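Protein CbbY (Rhodobacter sphaeroides, PDB 4UAS) selectively dephosphorylates xylulose-1,5-bisphosphate, a potent Rubisco inhibitor that Rubisco itself produces, using magnesium as cofactor. Local coordinates at residues A[6-11]-A[149-154]; A[155-160]-A[173-178]; A[50-55]-A[143-148]. One frame throughout, in Å; residues are numbered along the deposited sequence.

Contact 1: A[6-11]-A[149-154]; sequences LFDVDG and EKKPSP. With MG (magnesium ion), chain D; PO4 (phosphate ion), chain C.
K151 reaches across to D8 with an extended side chain, and the two crossing side chains meet at their charged ends. NZ of K151 makes a salt bridge to OD1 of D8, 2.8 Å away, and also donates a hydrogen bond to O1 of the phosphate at 3.2 Å. The ammonium group sits to one side of the neighbouring carboxylate and phosphate and bridges them, touching one oxygen of each. On the other side, D8 has CG anti to its own backbone N (chi1 -178°), which carries the carboxylate forward from the strand end. Its two oxygens divide the work: OD1 faces K151, while OD2 binds the magnesium at 2.1 Å and also accepts a hydrogen bond from T12.

D10 contributes its main chain to the same centre. Its carbonyl O is a magnesium ligand at 2.2 Å, and its N donates a nearly straight hydrogen bond to phosphate O3 (2.8 Å, N-H...O 165°). V9 N reaches the same oxygen by a longer, more bent bond of 3.1 Å. Phosphate O4 joins the metal directly, so the anion is held by backbone N-H groups, lysine and magnesium. T16 and H20 bind OD1 of D10 and help fix how that carboxylate is turned.

This is the catalytic centre of a haloacid dehalogenase-type phosphatase: the DxDx(T/V) loop at the end of strand 4-7, with D8 the probable nucleophile and D10 the probable proton donor, faced by the lysine that is a hallmark of the superfamily.

Contact 2: A[155-160]-A[173-178]; sequences DIYRLA and ALEDSL. With MG (magnesium ion), chain D.
Y157 and E175 approach from opposite directions, and the one hydrogen bond across this contact joins them. The tyrosine OH donates to OE2 of E175 at 2.6 Å. It meets that oxygen on the anti side, 23° out of the carboxylate plane, while OE2 itself lies at the ring edge, in the plane of the ring. Ring and carboxylate planes are turned 63° apart. OE2 has a second grip from outside the two segments, a salt bridge to K151, so this buried oxygen is matched by both a hydroxyl and an ammonium group.

Apolar packing is slight: CE2 of Y157 touches CB of A173 at 3.8 Å, beside the hydroxyl.

The other oxygen of the glutamate reaches the metal only through water. The side chain bends at chi2 (-74°), and OE1 accepts a hydrogen bond from water 2 at 2.6 Å. That water is a magnesium ligand and is also hydrogen-bonded to OG of S177, at 2.7 Å. D176 binds the metal directly through OD1 (2.2 Å), and its OD2 accepts a bond from water 1, another ligand. E175 is thus a second-shell residue that positions a first-shell water, next to the first-shell D176; such an acidic pair at a strand's C-terminal end is familiar from HAD phosphatases.

In the fold, Y157 projects from helix 155-164 over the sheet, touching L6 of strand 4-7 and A183 and A184 of helix 178-186. Segment 155-160 runs roughly antiparallel to 173-175, as fits a helix connecting the parallel strands 140-142 and 171-175.

Contact 3: A[50-55]-A[143-148]; sequences GGKERI and AGDMVA
The ammonium group of K52 meets both oxygens of the D145 carboxylate. NZ donates to the syn lone pair of OD2 at 2.8 Å, and makes a weak second bond to OD1 at 3.1 Å. Bends at chi3 (-59°) and chi4 (-57°) curl the end of the lysine toward the loop, while its side chain also touches I71 and H75 of helix 71-87. D145 OD1 has a stronger partner in K150, whose NZ forms salt bridges with this oxygen and with OE2 of E53.

That shared lysine matters, since E53 OE2 and D145 OD1 are only 4.5 Å apart and would probably repel each other without a positive charge between them. Water 3 lies 2.7 Å from E53 OE2 and 3.1 Å from the carbonyl O of A148.

Helix 51-61 belongs to the helical region that follows the DxD loop, consistent with the cap of HAD phosphatases, and G50 to R54 line the substrate site; the loop after strand 140-142 belongs to the sheet-bearing core. The ion pairs would then run between cap and core. A leucine in place of K52 would probably leave D145 OD2 without its charged mate and the loop tied to helix 51-61 less firmly.

Within the loop, A143 O accepts from M146 N at 3.1 Å, and A143 N donates a weak bond to the sulfur SD of M146, 3.4 Å away.

Overall arrangement
Contacts 1 and 2 are two sides of one magnesium site: their centres lie about 4 Å apart, strands 4-7 and 171-175 are neighbours in the parallel sheet, and both waters on the metal belong to both contacts. K151 NZ of contact 1 joins E175 OE2 of contact 2 at 2.8 Å. Contact 3 lies farther out, its centre about 11 Å from that of contact 1 and about 14 Å from that of contact 2. K150, next to K151, makes the connection, with NZ 2.7 Å from D145 OD1 and 2.8 Å from E53 OE2. Consecutive lysines of segment 149-154 thus serve the phosphate centre and the substrate-binding helix 51-61.

Contact 1: A[6-11]-A[149-154]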
loop_
_atom_site.group_PDB
_atom_site.type_symbol
_atom_site.label_atom_id
_atom_site.label_comp_id
_atom_site.label_asym_id
_atom_site.label_seq_id
_atom_site.Cartn_x
_atom_site.Cartn_y
_atom_site.Cartn_z
ATOM N N LEU A 6 12.204 0.652 1.490
ATOM C CA LEU A 6 10.997 -0.193 1.504
ATOM C C LEU A 6 9.783 0.719 1.314
ATOM O O LEU A 6 9.578 1.646 2.097
ATOM C CB LEU A 6 10.912 -1.001 2.778
ATOM C CG LEU A 6 12.032 -1.999 2.956
ATOM C CD1 LEU A 6 13.242 -1.410 3.607
ATOM C CD2 LEU A 6 11.569 -3.193 3.797
ATOM N N PHE A 7 9.020 0.477 0.285
ATOM C CA PHE A 7 7.850 1.264 -0.073
ATOM C C PHE A 7 6.547 0.574 0.230
ATOM O O PHE A 7 6.285 -0.521 -0.211
ATOM C CB PHE A 7 7.821 1.550 -1.570
ATOM C CG PHE A 7 8.963 2.411 -2.064
ATOM C CD1 PHE A 7 8.799 3.783 -2.233
ATOM C CD2 PHE A 7 10.180 1.852 -2.405
ATOM C CE1 PHE A 7 9.847 4.561 -2.760
ATOM C CE2 PHE A 7 11.212 2.644 -2.857
ATOM C CZ PHE A 7 11.035 3.971 -3.057
ATOM N N ASP A 8 5.672 1.281 0.978
ATOM C CA ASP A 8 4.279 1.020 0.964
ATOM C C ASP A 8 3.742 1.226 -0.465
ATOM O O ASP A 8 4.356 1.926 -1.252
ATOM C CB ASP A 8 3.619 1.987 1.929
ATOM C CG ASP A 8 2.159 1.827 2.082
ATOM O OD1 ASP A 8 1.721 0.665 2.302
ATOM O OD2 ASP A 8 1.383 2.776 1.846
ATOM N N VAL A 9 2.573 0.673 -0.754
ATOM C CA VAL A 9 1.949 0.850 -2.056
ATOM C C VAL A 9 0.793 1.853 -2.044
ATOM O O VAL A 9 0.899 2.954 -2.566
ATOM C CB VAL A 9 1.543 -0.511 -2.715
ATOM C CG1 VAL A 9 0.786 -0.296 -4.010
ATOM C CG2 VAL A 9 2.771 -1.356 -2.933
ATOM N N ASP A 10 -0.312 1.468 -1.422
ATOM C CA ASP A 10 -1.528 2.283 -1.471
ATOM C C ASP A 10 -1.357 3.577 -0.695
ATOM O O ASP A 10 -1.157 3.578 0.500
ATOM C CB ASP A 10 -2.723 1.506 -0.936
ATOM C CG ASP A 10 -3.053 0.288 -1.752
ATOM O OD1 ASP A 10 -3.172 0.420 -2.988
ATOM O OD2 ASP A 10 -3.139 -0.816 -1.137
ATOM N N GLY A 11 -1.510 4.692 -1.423
ATOM C CA GLY A 11 -1.348 6.001 -0.839
ATOM C C GLY A 11 0.077 6.471 -0.760
ATOM O O GLY A 11 0.282 7.614 -0.374
ATOM N N GLU A 149 -0.398 -11.941 9.593
ATOM C CA GLU A 149 -0.903 -10.739 10.261
ATOM C C GLU A 149 -0.470 -9.504 9.471
ATOM O O GLU A 149 0.716 -9.288 9.288
ATOM C CB GLU A 149 -0.341 -10.689 11.673
ATOM C CG GLU A 149 -0.580 -11.849 12.550
ATOM C CD GLU A 149 -1.993 -12.020 12.884
ATOM O OE1 GLU A 149 -2.717 -11.031 12.964
ATOM O OE2 GLU A 149 -2.347 -13.222 13.155
ATOM N N LYS A 150 -1.453 -8.743 9.013
ATOM C CA LYS A 150 -1.214 -7.575 8.185
ATOM C C LYS A 150 -0.965 -6.328 9.056
ATOM O O LYS A 150 -1.158 -6.316 10.279
ATOM C CB LYS A 150 -2.382 -7.321 7.204
ATOM C CG LYS A 150 -2.464 -8.437 6.127
ATOM C CD LYS A 150 -3.605 -8.120 5.164
ATOM C CE LYS A 150 -3.604 -8.917 3.901
ATOM N NZ LYS A 150 -3.880 -10.327 4.200
ATOM N N LYS A 151 -0.450 -5.292 8.403
ATOM C CA LYS A 151 -0.216 -3.998 9.068
ATOM C C LYS A 151 -1.457 -3.655 9.897
ATOM O O LYS A 151 -2.585 -3.799 9.417
ATOM C CB LYS A 151 0.091 -2.896 8.054
ATOM C CG LYS A 151 1.316 -3.177 7.164
ATOM C CD LYS A 151 1.624 -1.978 6.254
ATOM C CE LYS A 151 2.518 -2.322 5.102
ATOM N NZ LYS A 151 2.611 -1.197 4.130
ATOM N N PRO A 152 -1.316 -3.241 11.154
ATOM C CA PRO A 152 -0.117 -2.687 11.787
ATOM C C PRO A 152 0.919 -3.682 12.291
ATOM O O PRO A 152 1.967 -3.273 12.779
ATOM C CB PRO A 152 -0.689 -1.899 12.978
ATOM C CG PRO A 152 -1.931 -2.675 13.337
ATOM C CD PRO A 152 -2.521 -3.060 12.005
ATOM N N SER A 153 0.691 -4.986 12.141
ATOM C CA SER A 153 1.770 -5.931 12.445
ATOM C C SER A 153 2.963 -5.620 11.577
ATOM O O SER A 153 2.835 -5.417 10.370
ATOM C CB SER A 153 1.370 -7.386 12.155
ATOM O OG SER A 153 2.519 -8.222 12.202
ATOM N N PRO A 154 4.194 -5.665 12.157
ATOM C CA PRO A 154 5.435 -5.481 11.356
ATOM C C PRO A 154 5.791 -6.667 10.460
ATOM O O PRO A 154 6.799 -6.557 9.762
ATOM C CB PRO A 154 6.509 -5.273 12.438
ATOM C CG PRO A 154 5.736 -4.853 13.660
ATOM C CD PRO A 154 4.487 -5.692 13.594
HETATM MG MG MG D . -0.632 2.823 2.474
HETATM P P PO4 C . -0.817 -0.692 1.611
HETATM O O1 PO4 C . -0.300 -1.612 2.792
HETATM O O2 PO4 C . -2.276 -1.192 1.247
HETATM O O3 PO4 C . -0.021 -0.731 0.317
HETATM O O4 PO4 C . -0.999 0.788 2.091
HETATM O O HOH W 1 -2.469 3.293 3.095
HETATM O O HOH W 2 -0.028 2.267 4.533
#

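Contact 2: A[155-160]-A[173-178]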
loop_
_atom_site.group_PDB
_atom_site.type_symbol
_atom_site.label_atom_id
_atom_site.label_comp_id
_atom_site.label_asym_id
_atom_site.label_seq_id
_atom_site.Cartn_x
_atom_site.Cartn_y
_atom_site.Cartn_z
ATOM N N ASP A 155 5.046 -7.770 10.527
ATOM C CA ASP A 155 5.528 -8.982 9.865
ATOM C C ASP A 155 5.852 -8.804 8.384
ATOM O O ASP A 155 6.814 -9.411 7.925
ATOM C CB ASP A 155 4.571 -10.106 10.136
ATOM C CG ASP A 155 4.660 -10.585 11.635
ATOM O OD1 ASP A 155 5.642 -10.162 12.337
ATOM O OD2 ASP A 155 3.839 -11.403 12.037
ATOM N N ILE A 156 5.096 -8.027 7.620
ATOM C CA ILE A 156 5.375 -7.888 6.214
ATOM C C ILE A 156 6.730 -7.171 6.002
ATOM O O ILE A 156 7.461 -7.472 5.049
ATOM C CB ILE A 156 4.232 -7.148 5.493
ATOM C CG1 ILE A 156 4.291 -7.368 3.986
ATOM C CG2 ILE A 156 4.114 -5.697 5.897
ATOM C CD1 ILE A 156 4.066 -8.822 3.554
ATOM N N TYR A 157 7.067 -6.196 6.851
ATOM C CA TYR A 157 8.361 -5.555 6.808
ATOM C C TYR A 157 9.481 -6.470 7.210
ATOM O O TYR A 157 10.566 -6.459 6.630
ATOM C CB TYR A 157 8.375 -4.266 7.646
ATOM C CG TYR A 157 7.737 -3.053 6.980
ATOM C CD1 TYR A 157 6.526 -2.542 7.355
ATOM C CD2 TYR A 157 8.424 -2.404 5.971
ATOM C CE1 TYR A 157 5.993 -1.405 6.736
ATOM C CE2 TYR A 157 7.924 -1.289 5.355
ATOM C CZ TYR A 157 6.700 -0.793 5.712
ATOM O OH TYR A 157 6.247 0.341 5.114
ATOM N N ARG A 158 9.252 -7.291 8.243
ATOM C CA ARG A 158 10.245 -8.310 8.623
ATOM C C ARG A 158 10.518 -9.283 7.499
ATOM O O ARG A 158 11.684 -9.655 7.277
ATOM C CB ARG A 158 9.779 -9.028 9.876
ATOM C CG ARG A 158 9.718 -8.123 11.100
ATOM C CD ARG A 158 9.140 -8.791 12.323
ATOM N NE ARG A 158 9.167 -7.896 13.463
ATOM C CZ ARG A 158 8.238 -7.771 14.377
ATOM N NH1 ARG A 158 7.088 -8.462 14.335
ATOM N NH2 ARG A 158 8.466 -6.918 15.351
ATOM N N LEU A 159 9.487 -9.677 6.776
ATOM C CA LEU A 159 9.666 -10.559 5.604
ATOM C C LEU A 159 10.537 -9.863 4.575
ATOM O O LEU A 159 11.517 -10.416 4.074
ATOM C CB LEU A 159 8.289 -10.923 5.047
ATOM C CG LEU A 159 8.292 -11.563 3.666
ATOM C CD1 LEU A 159 9.116 -12.787 3.566
ATOM C CD2 LEU A 159 6.882 -11.714 3.141
ATOM N N ALA A 160 10.180 -8.615 4.207
ATOM C CA ALA A 160 10.911 -7.898 3.203
ATOM C C ALA A 160 12.368 -7.748 3.591
ATOM O O ALA A 160 13.270 -7.887 2.736
ATOM C CB ALA A 160 10.264 -6.537 2.986
ATOM N N ALA A 173 11.692 3.125 5.461
ATOM C CA ALA A 173 10.382 2.906 4.885
ATOM C C ALA A 173 9.700 4.218 4.536
ATOM O O ALA A 173 9.839 5.204 5.265
ATOM C CB ALA A 173 9.480 2.158 5.864
ATOM N N LEU A 174 8.942 4.190 3.447
ATOM C CA LEU A 174 8.023 5.292 3.062
ATOM C C LEU A 174 6.608 4.786 3.196
ATOM O O LEU A 174 6.238 3.714 2.706
ATOM C CB LEU A 174 8.233 5.756 1.644
ATOM C CG LEU A 174 9.342 6.747 1.404
ATOM C CD1 LEU A 174 10.659 6.263 1.796
ATOM C CD2 LEU A 174 9.305 7.233 -0.007
ATOM N N GLU A 175 5.788 5.558 3.924
ATOM C CA GLU A 175 4.422 5.188 4.297
ATOM C C GLU A 175 3.505 6.397 4.207
ATOM O O GLU A 175 3.922 7.541 4.131
ATOM C CB GLU A 175 4.391 4.657 5.744
ATOM C CG GLU A 175 4.697 3.163 5.817
ATOM C CD GLU A 175 3.563 2.290 5.348
ATOM O OE1 GLU A 175 2.486 2.866 5.000
ATOM O OE2 GLU A 175 3.763 1.055 5.351
ATOM N N ASP A 176 2.169 6.122 4.243
ATOM C CA ASP A 176 1.158 7.120 4.203
ATOM C C ASP A 176 0.163 7.041 5.330
ATOM O O ASP A 176 -0.698 7.934 5.426
ATOM C CB ASP A 176 0.370 7.125 2.885
ATOM C CG ASP A 176 -0.585 5.943 2.845
ATOM O OD1 ASP A 176 -0.064 4.831 3.025
ATOM O OD2 ASP A 176 -1.805 6.077 2.622
ATOM N N SER A 177 0.155 6.002 6.160
ATOM C CA SER A 177 -0.872 5.747 7.128
ATOM C C SER A 177 -0.298 5.374 8.444
ATOM O O SER A 177 0.862 4.917 8.556
ATOM C CB SER A 177 -1.797 4.635 6.662
ATOM O OG SER A 177 -1.164 3.357 6.768
ATOM N N LEU A 178 -1.088 5.495 9.499
ATOM C CA LEU A 178 -0.685 5.140 10.843
ATOM C C LEU A 178 -0.445 3.636 10.979
ATOM O O LEU A 178 0.546 3.242 11.589
ATOM C CB LEU A 178 -1.656 5.656 11.864
ATOM C CG LEU A 178 -1.370 5.344 13.314
ATOM C CD1 LEU A 178 0.030 5.840 13.735
ATOM C CD2 LEU A 178 -2.438 5.917 14.223
HETATM MG MG MG D . -0.632 2.823 2.474
HETATM O O HOH W 2 -0.028 2.267 4.533
HETATM O O HOH W 1 -2.469 3.293 3.095
#

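Contact 3: A[50-55]-A[143-148]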
loop_
_atom_site.group_PDB
_atom_site.type_symbol
_atom_site.label_atom_id
_atom_site.label_comp_id
_atom_site.label_asym_id
_atom_site.label_seq_id
_atom_site.Cartn_x
_atom_site.Cartn_y
_atom_site.Cartn_z
ATOM N N GLY A 50 -6.064 -4.968 4.111
ATOM C CA GLY A 50 -6.345 -6.163 3.352
ATOM C C GLY A 50 -7.791 -6.180 2.894
ATOM O O GLY A 50 -8.693 -5.974 3.705
ATOM N N GLY A 51 -8.005 -6.422 1.615
ATOM C CA GLY A 51 -9.368 -6.351 1.114
ATOM C C GLY A 51 -10.295 -7.409 1.701
ATOM O O GLY A 51 -11.470 -7.162 1.950
ATOM N N LYS A 52 -9.796 -8.621 1.875
ATOM C CA LYS A 52 -10.644 -9.695 2.393
ATOM C C LYS A 52 -11.028 -9.370 3.837
ATOM O O LYS A 52 -12.206 -9.563 4.249
ATOM C CB LYS A 52 -9.956 -11.071 2.327
ATOM C CG LYS A 52 -9.778 -11.616 0.937
ATOM C CD LYS A 52 -9.217 -13.034 0.884
ATOM C CE LYS A 52 -7.898 -13.234 1.521
ATOM N NZ LYS A 52 -6.770 -12.402 1.052
ATOM N N GLU A 53 -10.044 -8.900 4.619
ATOM C CA GLU A 53 -10.261 -8.538 6.000
ATOM C C GLU A 53 -11.270 -7.402 6.121
ATOM O O GLU A 53 -12.081 -7.342 7.042
ATOM C CB GLU A 53 -8.927 -8.180 6.676
ATOM C CG GLU A 53 -7.911 -9.341 6.799
ATOM C CD GLU A 53 -7.107 -9.645 5.528
ATOM O OE1 GLU A 53 -7.305 -9.077 4.463
ATOM O OE2 GLU A 53 -6.194 -10.541 5.679
ATOM N N ARG A 54 -11.193 -6.444 5.210
ATOM C CA ARG A 54 -12.082 -5.288 5.217
ATOM C C ARG A 54 -13.521 -5.753 4.882
ATOM O O ARG A 54 -14.459 -5.316 5.527
ATOM C CB ARG A 54 -11.614 -4.265 4.151
ATOM C CG ARG A 54 -12.335 -2.977 4.218
ATOM C CD ARG A 54 -11.746 -1.906 3.306
ATOM N NE ARG A 54 -10.407 -1.639 3.723
ATOM C CZ ARG A 54 -9.361 -1.596 2.971
ATOM N NH1 ARG A 54 -9.476 -1.469 1.650
ATOM N NH2 ARG A 54 -8.144 -1.655 3.509
ATOM N N ILE A 55 -13.684 -6.637 3.898
ATOM C CA ILE A 55 -15.027 -7.181 3.630
ATOM C C ILE A 55 -15.560 -7.879 4.852
ATOM O O ILE A 55 -16.721 -7.714 5.227
ATOM C CB ILE A 55 -15.010 -8.089 2.358
ATOM C CG1 ILE A 55 -14.665 -7.309 1.101
ATOM C CG2 ILE A 55 -16.345 -8.825 2.227
ATOM C CD1 ILE A 55 -14.204 -8.204 -0.034
ATOM N N ALA A 143 3.914 -8.866 -0.147
ATOM C CA ALA A 143 2.532 -8.425 -0.409
ATOM C C ALA A 143 1.513 -9.391 0.171
ATOM O O ALA A 143 1.808 -10.564 0.395
ATOM C CB ALA A 143 2.312 -8.225 -1.893
ATOM N N GLY A 144 0.303 -8.911 0.377
ATOM C CA GLY A 144 -0.879 -9.763 0.479
ATOM C C GLY A 144 -0.782 -10.736 1.656
ATOM O O GLY A 144 -0.468 -10.392 2.755
ATOM N N ASP A 145 -1.066 -11.994 1.340
ATOM C CA ASP A 145 -1.128 -13.051 2.313
ATOM C C ASP A 145 0.195 -13.749 2.498
ATOM O O ASP A 145 0.272 -14.863 3.037
ATOM C CB ASP A 145 -2.247 -14.030 1.961
ATOM C CG ASP A 145 -3.633 -13.424 1.955
ATOM O OD1 ASP A 145 -3.858 -12.174 2.220
ATOM O OD2 ASP A 145 -4.584 -14.123 1.607
ATOM N N MET A 146 1.291 -13.107 2.164
ATOM C CA MET A 146 2.630 -13.629 2.436
ATOM C C MET A 146 2.955 -13.714 3.918
ATOM O O MET A 146 3.882 -14.413 4.293
ATOM C CB MET A 146 3.721 -12.898 1.651
ATOM C CG MET A 146 3.634 -13.097 0.164
ATOM S SD MET A 146 4.879 -12.115 -0.706
ATOM C CE MET A 146 4.156 -12.100 -2.383
ATOM N N VAL A 147 2.233 -12.953 4.723
ATOM C CA VAL A 147 2.291 -13.089 6.151
ATOM C C VAL A 147 0.878 -13.297 6.679
ATOM O O VAL A 147 -0.095 -12.893 6.064
ATOM C CB VAL A 147 2.958 -11.879 6.853
ATOM C CG1 VAL A 147 4.405 -11.729 6.422
ATOM C CG2 VAL A 147 2.223 -10.605 6.610
ATOM N N ALA A 148 0.734 -13.860 7.877
ATOM C CA ALA A 148 -0.563 -14.113 8.499
ATOM C C ALA A 148 -1.220 -12.855 9.081
ATOM O O ALA A 148 -2.441 -12.750 9.097
ATOM C CB ALA A 148 -0.451 -15.155 9.581
HETATM O O HOH W 3 -4.987 -11.347 7.906
#